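Local coordinates for protein LAIR1 ecotodomain from MGD21 antibody (Homo sapiens, PDB 7JZK) that binds the V2 domain of a Plasmodium RIFIN, serving as the immunoglobulin-fold LAIR1 insert of a malaria antibody, at residues S7-P12 with T23-G28; V30-F35 with E49-T54; G74-I79 with L93-K98. One frame throughout, in Å; residues are numbered along the deposited sequence.

Overall arrangement
The three contacts belong to one immunoglobulin sandwich. Contact 1 pairs two strands of the four-stranded sheet, contact 3 pairs two strands of the five-stranded sheet, and contact 2 lies where the sandwich passes from one sheet to the other. Contacts 1 and 3, with centres about 10 Å apart, are joined covalently by the disulfide between Cys26 SG and Cys78 SG (2.0 Å). Contact 2 has its centre about 13 Å from that of contact 1 and meets it where Phe35 CE2 packs 3.3 Å from Cys26 CB. Contacts 2 and 3 lie on opposite sides of the chain's centre, their own centres about 21 Å apart. Of the three, contact 3 alone is touched by the RIFIN chain.

Contact 1: S7-P12 with T23-G28; sequences SISAEP and TFVCRG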
loop_
_atom_site.group_PDB
_atom_site.type_symbol
_atom_site.label_atom_id
_atom_site.label_comp_id
_atom_site.label_asym_id
_atom_site.label_seq_id
_atom_site.Cartn_x
_atom_site.Cartn_y
_atom_site.Cartn_z
ATOM N N SER A 7 -13.142 17.581 0.974
ATOM C CA SER A 7 -12.558 18.364 2.053
ATOM C C SER A 7 -12.158 17.420 3.183
ATOM O O SER A 7 -12.719 16.331 3.338
ATOM C CB SER A 7 -13.526 19.434 2.599
ATOM O OG SER A 7 -14.429 18.890 3.557
ATOM N N ILE A 8 -11.173 17.845 3.962
ATOM C CA ILE A 8 -10.635 17.063 5.066
ATOM C C ILE A 8 -10.750 17.912 6.316
ATOM O O ILE A 8 -10.453 19.111 6.280
ATOM C CB ILE A 8 -9.162 16.657 4.797
ATOM C CG1 ILE A 8 -8.466 16.078 6.029
ATOM C CG2 ILE A 8 -8.334 17.799 4.246
ATOM C CD1 ILE A 8 -8.882 14.709 6.416
ATOM N N SER A 9 -11.179 17.290 7.417
ATOM C CA SER A 9 -11.218 17.950 8.717
ATOM C C SER A 9 -10.728 16.961 9.765
ATOM O O SER A 9 -10.699 15.757 9.526
ATOM C CB SER A 9 -12.627 18.471 9.073
ATOM O OG SER A 9 -13.649 17.619 8.563
ATOM N N ALA A 10 -10.337 17.478 10.933
ATOM C CA ALA A 10 -9.868 16.653 12.039
ATOM C C ALA A 10 -10.642 16.981 13.303
ATOM O O ALA A 10 -10.851 18.154 13.625
ATOM C CB ALA A 10 -8.372 16.861 12.304
ATOM N N GLU A 11 -11.041 15.933 14.025
ATOM C CA GLU A 11 -11.801 16.056 15.259
ATOM C C GLU A 11 -11.084 15.283 16.360
ATOM O O GLU A 11 -10.771 14.091 16.178
ATOM C CB GLU A 11 -13.218 15.505 15.061
ATOM C CG GLU A 11 -13.861 15.938 13.741
ATOM C CD GLU A 11 -15.185 15.252 13.481
ATOM O OE1 GLU A 11 -15.888 15.650 12.521
ATOM O OE2 GLU A 11 -15.525 14.312 14.231
ATOM N N PRO A 12 -10.864 15.885 17.534
ATOM C CA PRO A 12 -11.357 17.207 17.936
ATOM C C PRO A 12 -10.551 18.387 17.404
ATOM O O PRO A 12 -10.883 19.501 17.782
ATOM C CB PRO A 12 -11.252 17.163 19.462
ATOM C CG PRO A 12 -10.057 16.239 19.719
ATOM C CD PRO A 12 -10.088 15.221 18.606
ATOM N N THR A 23 -9.556 11.976 14.654
ATOM C CA THR A 23 -10.288 11.411 13.525
ATOM C C THR A 23 -10.279 12.372 12.341
ATOM O O THR A 23 -10.703 13.528 12.466
ATOM C CB THR A 23 -11.734 11.076 13.901
ATOM O OG1 THR A 23 -11.755 10.407 15.169
ATOM C CG2 THR A 23 -12.343 10.162 12.841
ATOM N N PHE A 24 -9.832 11.879 11.188
ATOM C CA PHE A 24 -9.889 12.629 9.944
ATOM C C PHE A 24 -11.194 12.290 9.254
ATOM O O PHE A 24 -11.484 11.114 9.016
ATOM C CB PHE A 24 -8.706 12.274 9.038
ATOM C CG PHE A 24 -7.378 12.622 9.625
ATOM C CD1 PHE A 24 -6.634 11.671 10.286
ATOM C CD2 PHE A 24 -6.903 13.913 9.562
ATOM C CE1 PHE A 24 -5.426 11.990 10.856
ATOM C CE2 PHE A 24 -5.692 14.242 10.115
ATOM C CZ PHE A 24 -4.953 13.277 10.774
ATOM N N VAL A 25 -11.956 13.323 8.915
ATOM C CA VAL A 25 -13.254 13.212 8.255
ATOM C C VAL A 25 -13.104 13.750 6.842
ATOM O O VAL A 25 -12.736 14.918 6.642
ATOM C CB VAL A 25 -14.355 13.971 9.015
ATOM C CG1 VAL A 25 -15.719 13.698 8.388
ATOM C CG2 VAL A 25 -14.344 13.599 10.500
ATOM N N CYS A 26 -13.336 12.876 5.873
ATOM C CA CYS A 26 -13.271 13.196 4.460
ATOM C C CYS A 26 -14.687 13.327 3.922
ATOM O O CYS A 26 -15.508 12.420 4.106
ATOM C CB CYS A 26 -12.519 12.105 3.706
ATOM S SG CYS A 26 -10.798 11.996 4.124
ATOM N N ARG A 27 -14.981 14.454 3.287
ATOM C CA ARG A 27 -16.316 14.713 2.766
ATOM C C ARG A 27 -16.268 14.968 1.275
ATOM O O ARG A 27 -15.396 15.694 0.784
ATOM C CB ARG A 27 -16.986 15.870 3.484
ATOM C CG ARG A 27 -17.547 15.439 4.821
ATOM C CD ARG A 27 -18.406 16.510 5.431
ATOM N NE ARG A 27 -18.166 16.683 6.865
ATOM C CZ ARG A 27 -17.074 17.215 7.410
ATOM N NH1 ARG A 27 -16.985 17.322 8.731
ATOM N NH2 ARG A 27 -16.062 17.628 6.650
ATOM N N GLY A 28 -17.210 14.336 0.578
ATOM C CA GLY A 28 -17.401 14.511 -0.839
ATOM C C GLY A 28 -18.876 14.453 -1.223
ATOM O O GLY A 28 -19.786 14.641 -0.393
#
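Ser9 and Val25 form the middle hydrogen-bonded pair of an antiparallel ladder, with Val25 N to Ser9 O at 2.8 Å and Ser9 N to Val25 O at 2.9 Å. Ser7 with Arg27 and Glu11 with Thr23 pair in the same way. On the face carrying these residues, Arg27 bends at chi3 (-137°) and folds back over the ladder. Arg27 NH2 donates at 3.1 Å to Ser9 OG, which sits 21° out of the guanidinium plane, and a weak bond runs from NH1 to the same oxygen. Val25 CG1 lies under the centre of the guanidinium group, 3.8 Å from its plane, while Val25 CG2 touches Glu11 OE1 at 3.3 Å. This ladder joins strands A and B of the immunoglobulin fold, with 7-11 at the sheet's edge and 58-65 on the other flank of 22-28. On the face of Ile8 and Phe24, which looks into the sandwich, the two side chains run side by side and Ile8 CD1 rests 3.6 Å from Phe24 CB. The same methyl reaches Cys26 SG at 4.0 Å. Farther out, Glu11 OE2 is bridged to Arg62 NH2, and Leu93 of the facing sheet packs on Ile8, Ala10 and Phe24.

Contact 2: V30-F35 with E49-T54; sequences VGVQTF and EDVSQT
No hydrogen bond crosses between Val32 or Phe35 and Val51, nor anywhere else in this contact, which has the side chain of Val51 as its apolar centre. With chi1 at -71°, the CG1 methyl stands anti to the carbonyl carbon of Val51 and is directed at two apolar partners. It meets the rim of the Phe35 ring at CD1, 3.7 Å away. It also lies 4.0 Å from Val32 CG1, the two valine side chains crossing at about a right angle. The other methyl, Val51 CG2, is modelled 3.0 Å from Val32 O, so short that the exact value is doubtful. Val51 thus sits against the buried side chains of Val32 and Phe35, of which Phe35 also touches Ala61 and Val32 also touches Ser59 and Tyr80. In the immunoglobulin sandwich, this is where the chain leaves strand 45-48 of one sheet and enters strand 52-55 of the other. Its path bends at an inverse gamma turn centred on Asp50, with a weak bond from Val51 N to Glu49 O. Across from it, Gln33 and Thr34 together stand opposite Tyr81 of strand 74-82 in a classic beta bulge. The aliphatic part of Glu49 lies against this bulge, its CG 3.6 Å from Thr34 OG1 and equally far from Gln33 O. At the other end, Val30 packs obliquely on the extended side chain of Gln53. There CG2 of Val30 comes to 3.9 Å from Gln53 CG, while CG1 of Val30 meets Gln53 OE1 at the same distance.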
loop_
_atom_site.group_PDB
_atom_site.type_symbol
_atom_site.label_atom_id
_atom_site.label_comp_id
_atom_site.label_asym_id
_atom_site.label_seq_id
_atom_site.Cartn_x
_atom_site.Cartn_y
_atom_site.Cartn_z
ATOM N N VAL A 30 -22.415 12.666 -2.998
ATOM C CA VAL A 30 -23.114 11.399 -2.793
ATOM C C VAL A 30 -22.625 10.382 -3.802
ATOM O O VAL A 30 -22.332 10.719 -4.954
ATOM C CB VAL A 30 -24.639 11.600 -2.877
ATOM C CG1 VAL A 30 -25.361 10.291 -3.247
ATOM C CG2 VAL A 30 -25.177 12.140 -1.554
ATOM N N GLY A 31 -22.520 9.131 -3.368
ATOM C CA GLY A 31 -22.112 8.079 -4.263
ATOM C C GLY A 31 -20.630 7.818 -4.315
ATOM O O GLY A 31 -20.169 7.158 -5.255
ATOM N N VAL A 32 -19.857 8.318 -3.346
ATOM C CA VAL A 32 -18.438 7.996 -3.327
ATOM C C VAL A 32 -18.293 6.490 -3.182
ATOM O O VAL A 32 -18.876 5.879 -2.279
ATOM C CB VAL A 32 -17.723 8.721 -2.176
ATOM C CG1 VAL A 32 -16.301 8.197 -2.044
ATOM C CG2 VAL A 32 -17.720 10.217 -2.386
ATOM N N GLN A 33 -17.525 5.880 -4.081
ATOM C CA GLN A 33 -17.220 4.464 -3.920
ATOM C C GLN A 33 -16.127 4.264 -2.889
ATOM O O GLN A 33 -16.299 3.498 -1.935
ATOM C CB GLN A 33 -16.791 3.869 -5.247
ATOM C CG GLN A 33 -17.733 4.190 -6.359
ATOM C CD GLN A 33 -17.371 3.441 -7.597
ATOM O OE1 GLN A 33 -16.659 2.427 -7.541
ATOM N NE2 GLN A 33 -17.832 3.934 -8.737
ATOM N N THR A 34 -15.022 4.992 -3.030
ATOM C CA THR A 34 -13.907 4.826 -2.118
ATOM C C THR A 34 -13.356 6.189 -1.724
ATOM O O THR A 34 -13.177 7.067 -2.573
ATOM C CB THR A 34 -12.779 4.004 -2.759
ATOM O OG1 THR A 34 -13.323 2.866 -3.432
ATOM C CG2 THR A 34 -11.899 3.483 -1.695
ATOM N N PHE A 35 -13.065 6.342 -0.440
ATOM C CA PHE A 35 -12.276 7.453 0.066
ATOM C C PHE A 35 -10.863 6.957 0.349
ATOM O O PHE A 35 -10.694 5.901 0.966
ATOM C CB PHE A 35 -12.873 7.994 1.357
ATOM C CG PHE A 35 -13.581 9.275 1.187
ATOM C CD1 PHE A 35 -14.953 9.340 1.336
ATOM C CD2 PHE A 35 -12.888 10.405 0.823
ATOM C CE1 PHE A 35 -15.622 10.541 1.157
ATOM C CE2 PHE A 35 -13.533 11.592 0.643
ATOM C CZ PHE A 35 -14.907 11.669 0.813
ATOM N N GLU A 49 -14.120 1.836 1.916
ATOM C CA GLU A 49 -15.363 1.869 1.168
ATOM C C GLU A 49 -16.581 1.988 2.068
ATOM O O GLU A 49 -17.696 2.062 1.559
ATOM C CB GLU A 49 -15.503 0.639 0.268
ATOM C CG GLU A 49 -14.496 0.568 -0.854
ATOM C CD GLU A 49 -14.870 -0.500 -1.869
ATOM O OE1 GLU A 49 -14.066 -1.428 -2.123
ATOM O OE2 GLU A 49 -15.991 -0.409 -2.414
ATOM N N ASP A 50 -16.409 2.024 3.385
ATOM C CA ASP A 50 -17.552 2.298 4.247
ATOM C C ASP A 50 -17.742 3.813 4.233
ATOM O O ASP A 50 -17.235 4.542 5.088
ATOM C CB ASP A 50 -17.333 1.756 5.655
ATOM C CG ASP A 50 -18.470 2.130 6.626
ATOM O OD1 ASP A 50 -19.609 2.434 6.183
ATOM O OD2 ASP A 50 -18.205 2.148 7.849
ATOM N N VAL A 51 -18.496 4.290 3.246
ATOM C CA VAL A 51 -18.826 5.706 3.107
ATOM C C VAL A 51 -20.281 5.880 3.511
ATOM O O VAL A 51 -21.163 5.189 2.989
ATOM C CB VAL A 51 -18.591 6.207 1.669
ATOM C CG1 VAL A 51 -17.092 6.288 1.359
ATOM C CG2 VAL A 51 -19.257 5.277 0.672
ATOM N N SER A 52 -20.537 6.777 4.451
ATOM C CA SER A 52 -21.887 6.957 4.956
ATOM C C SER A 52 -22.452 8.231 4.343
ATOM O O SER A 52 -21.860 9.308 4.475
ATOM C CB SER A 52 -21.916 7.004 6.486
ATOM O OG SER A 52 -20.778 7.652 7.018
ATOM N N GLN A 53 -23.573 8.096 3.644
ATOM C CA GLN A 53 -24.246 9.245 3.046
ATOM C C GLN A 53 -24.970 9.989 4.157
ATOM O O GLN A 53 -25.975 9.506 4.678
ATOM C CB GLN A 53 -25.217 8.790 1.969
ATOM C CG GLN A 53 -26.066 9.891 1.464
ATOM C CD GLN A 53 -27.177 9.380 0.606
ATOM O OE1 GLN A 53 -26.974 8.501 -0.234
ATOM N NE2 GLN A 53 -28.371 9.924 0.806
ATOM N N THR A 54 -24.464 11.159 4.537
ATOM C CA THR A 54 -25.091 11.873 5.643
ATOM C C THR A 54 -26.341 12.633 5.203
ATOM O O THR A 54 -27.363 12.610 5.899
ATOM C CB THR A 54 -24.081 12.838 6.266
ATOM O OG1 THR A 54 -23.973 14.002 5.441
ATOM C CG2 THR A 54 -22.718 12.185 6.340
#

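Contact 3: G74-I79 with L93-K98; sequences GLFRCI and LELVVK
Gly74 opens the ladder with a hydrogen-bonded pair to Leu95, in the F-G hairpin of the immunoglobulin fold formed by strands 74-82 and 85-97. Leu95 N donates almost straight to Gly74 O (2.8 Å, 176° at the hydrogen), while Gly74 N approaches a lone pair of Leu95 O in the carbonyl plane at 3.0 Å. Gly74 adopts a positive phi (134°), a backbone shape that suits a residue without a side chain. Leu75 faces Glu94 as a non-hydrogen-bonded pair. The two side chains meet obliquely, Leu75 CD1 lying 4.1 Å from Glu94 CG, and Leu75 CA approaches Leu93 O at 3.2 Å in a CA-H...O contact. Phe76 pairs with Leu93 through two backbone bonds, each 2.9 Å long: Phe76 N to Leu93 O and Leu93 N to Phe76 O. On the face shared by Phe76, Leu93 and Leu95, CE1 of the Phe76 ring comes 3.9 Å from both CB and CD2 of Leu95. The ring turns inward, where it meets the ring of Phe24 with the planes at about 30°; residue Phe76 also lies against Ala78 of the RIFIN chain. Next along the strand, Arg77 NE forms a salt bridge with Glu38 OE2 of strand 34-38. Cys78 SG is joined to Cys26 SG in the disulfide that ties the two sheets together, and Cys78 N is hydrogen-bonded to Ser90 OG of the hairpin partner. Ile79 packs on Ala99 of the RIFIN chain, and its backbone is hydrogen-bonded to that of Arg36 in strand 34-38.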
loop_
_atom_site.group_PDB
_atom_site.type_symbol
_atom_site.label_atom_id
_atom_site.label_comp_id
_atom_site.label_asym_id
_atom_site.label_seq_id
_atom_site.Cartn_x
_atom_site.Cartn_y
_atom_site.Cartn_z
ATOM N N GLY A 74 2.001 15.469 10.888
ATOM C CA GLY A 74 2.343 15.770 9.515
ATOM C C GLY A 74 1.105 16.033 8.680
ATOM O O GLY A 74 0.030 16.324 9.198
ATOM N N LEU A 75 1.236 15.902 7.369
ATOM C CA LEU A 75 0.168 16.218 6.434
ATOM C C LEU A 75 -0.707 15.024 6.037
ATOM O O LEU A 75 -0.220 13.907 5.887
ATOM C CB LEU A 75 0.786 16.861 5.192
ATOM C CG LEU A 75 1.173 18.354 5.226
ATOM C CD1 LEU A 75 1.876 18.811 6.474
ATOM C CD2 LEU A 75 1.957 18.731 4.004
ATOM N N PHE A 76 -2.013 15.290 5.871
ATOM C CA PHE A 76 -3.044 14.344 5.450
ATOM C C PHE A 76 -3.967 15.040 4.455
ATOM O O PHE A 76 -4.178 16.249 4.540
ATOM C CB PHE A 76 -3.908 13.817 6.623
ATOM C CG PHE A 76 -3.135 13.046 7.671
ATOM C CD1 PHE A 76 -2.462 13.718 8.693
ATOM C CD2 PHE A 76 -3.090 11.647 7.649
ATOM C CE1 PHE A 76 -1.759 13.015 9.662
ATOM C CE2 PHE A 76 -2.392 10.940 8.622
ATOM C CZ PHE A 76 -1.722 11.624 9.626
ATOM N N ARG A 77 -4.536 14.282 3.513
ATOM C CA ARG A 77 -5.497 14.875 2.580
ATOM C C ARG A 77 -6.400 13.779 2.028
ATOM O O ARG A 77 -6.089 12.595 2.121
ATOM C CB ARG A 77 -4.801 15.629 1.446
ATOM C CG ARG A 77 -4.328 14.749 0.313
ATOM C CD ARG A 77 -3.585 15.577 -0.687
ATOM N NE ARG A 77 -2.948 14.764 -1.718
ATOM C CZ ARG A 77 -2.305 15.281 -2.768
ATOM N NH1 ARG A 77 -2.222 16.603 -2.914
ATOM N NH2 ARG A 77 -1.760 14.490 -3.681
ATOM N N CYS A 78 -7.526 14.181 1.455
ATOM C CA CYS A 78 -8.503 13.214 0.980
ATOM C C CYS A 78 -8.575 13.213 -0.535
ATOM O O CYS A 78 -8.272 14.204 -1.209
ATOM C CB CYS A 78 -9.910 13.473 1.540
ATOM S SG CYS A 78 -10.003 13.702 3.340
ATOM N N ILE A 79 -8.957 12.061 -1.063
ATOM C CA ILE A 79 -9.283 11.952 -2.472
ATOM C C ILE A 79 -10.318 10.848 -2.582
ATOM O O ILE A 79 -10.316 9.898 -1.803
ATOM C CB ILE A 79 -8.025 11.682 -3.330
ATOM C CG1 ILE A 79 -8.348 11.723 -4.823
ATOM C CG2 ILE A 79 -7.410 10.366 -2.964
ATOM C CD1 ILE A 79 -7.135 11.520 -5.677
ATOM N N LEU A 93 -3.835 18.997 5.316
ATOM C CA LEU A 93 -4.157 19.335 6.690
ATOM C C LEU A 93 -2.972 18.897 7.541
ATOM O O LEU A 93 -2.523 17.750 7.415
ATOM C CB LEU A 93 -5.404 18.569 7.128
ATOM C CG LEU A 93 -6.171 18.930 8.390
ATOM C CD1 LEU A 93 -6.990 20.173 8.139
ATOM C CD2 LEU A 93 -7.058 17.773 8.820
ATOM N N GLU A 94 -2.447 19.792 8.388
ATOM C CA GLU A 94 -1.310 19.464 9.244
ATOM C C GLU A 94 -1.799 19.018 10.618
ATOM O O GLU A 94 -2.496 19.762 11.307
ATOM C CB GLU A 94 -0.350 20.635 9.425
ATOM C CG GLU A 94 0.960 20.252 10.152
ATOM C CD GLU A 94 1.861 21.450 10.395
ATOM O OE1 GLU A 94 3.083 21.344 10.208
ATOM O OE2 GLU A 94 1.341 22.524 10.755
ATOM N N LEU A 95 -1.397 17.824 11.028
ATOM C CA LEU A 95 -1.675 17.306 12.355
ATOM C C LEU A 95 -0.471 17.596 13.233
ATOM O O LEU A 95 0.657 17.219 12.892
ATOM C CB LEU A 95 -1.957 15.804 12.317
ATOM C CG LEU A 95 -1.887 15.116 13.683
ATOM C CD1 LEU A 95 -3.060 15.558 14.535
ATOM C CD2 LEU A 95 -1.863 13.610 13.545
ATOM N N VAL A 96 -0.711 18.272 14.347
ATOM C CA VAL A 96 0.321 18.593 15.314
ATOM C C VAL A 96 0.045 17.753 16.545
ATOM O O VAL A 96 -1.096 17.707 17.020
ATOM C CB VAL A 96 0.331 20.095 15.642
ATOM C CG1 VAL A 96 1.416 20.408 16.679
ATOM C CG2 VAL A 96 0.561 20.888 14.370
ATOM N N VAL A 97 1.061 17.018 17.002
ATOM C CA VAL A 97 0.998 16.218 18.225
ATOM C C VAL A 97 1.908 16.868 19.260
ATOM O O VAL A 97 3.051 17.236 18.954
ATOM C CB VAL A 97 1.392 14.751 17.974
ATOM C CG1 VAL A 97 2.702 14.683 17.248
ATOM C CG2 VAL A 97 1.513 13.981 19.291
ATOM N N LYS A 98 1.404 17.019 20.478
ATOM C CA LYS A 98 2.164 17.686 21.526
ATOM C C LYS A 98 2.373 16.742 22.697
ATOM O O LYS A 98 3.498 16.579 23.148
ATOM C CB LYS A 98 1.444 18.958 21.990
ATOM C CG LYS A 98 2.371 20.112 22.404
ATOM C CD LYS A 98 3.436 19.714 23.445
ATOM C CE LYS A 98 4.273 20.918 23.877
ATOM N NZ LYS A 98 5.673 20.545 24.260
#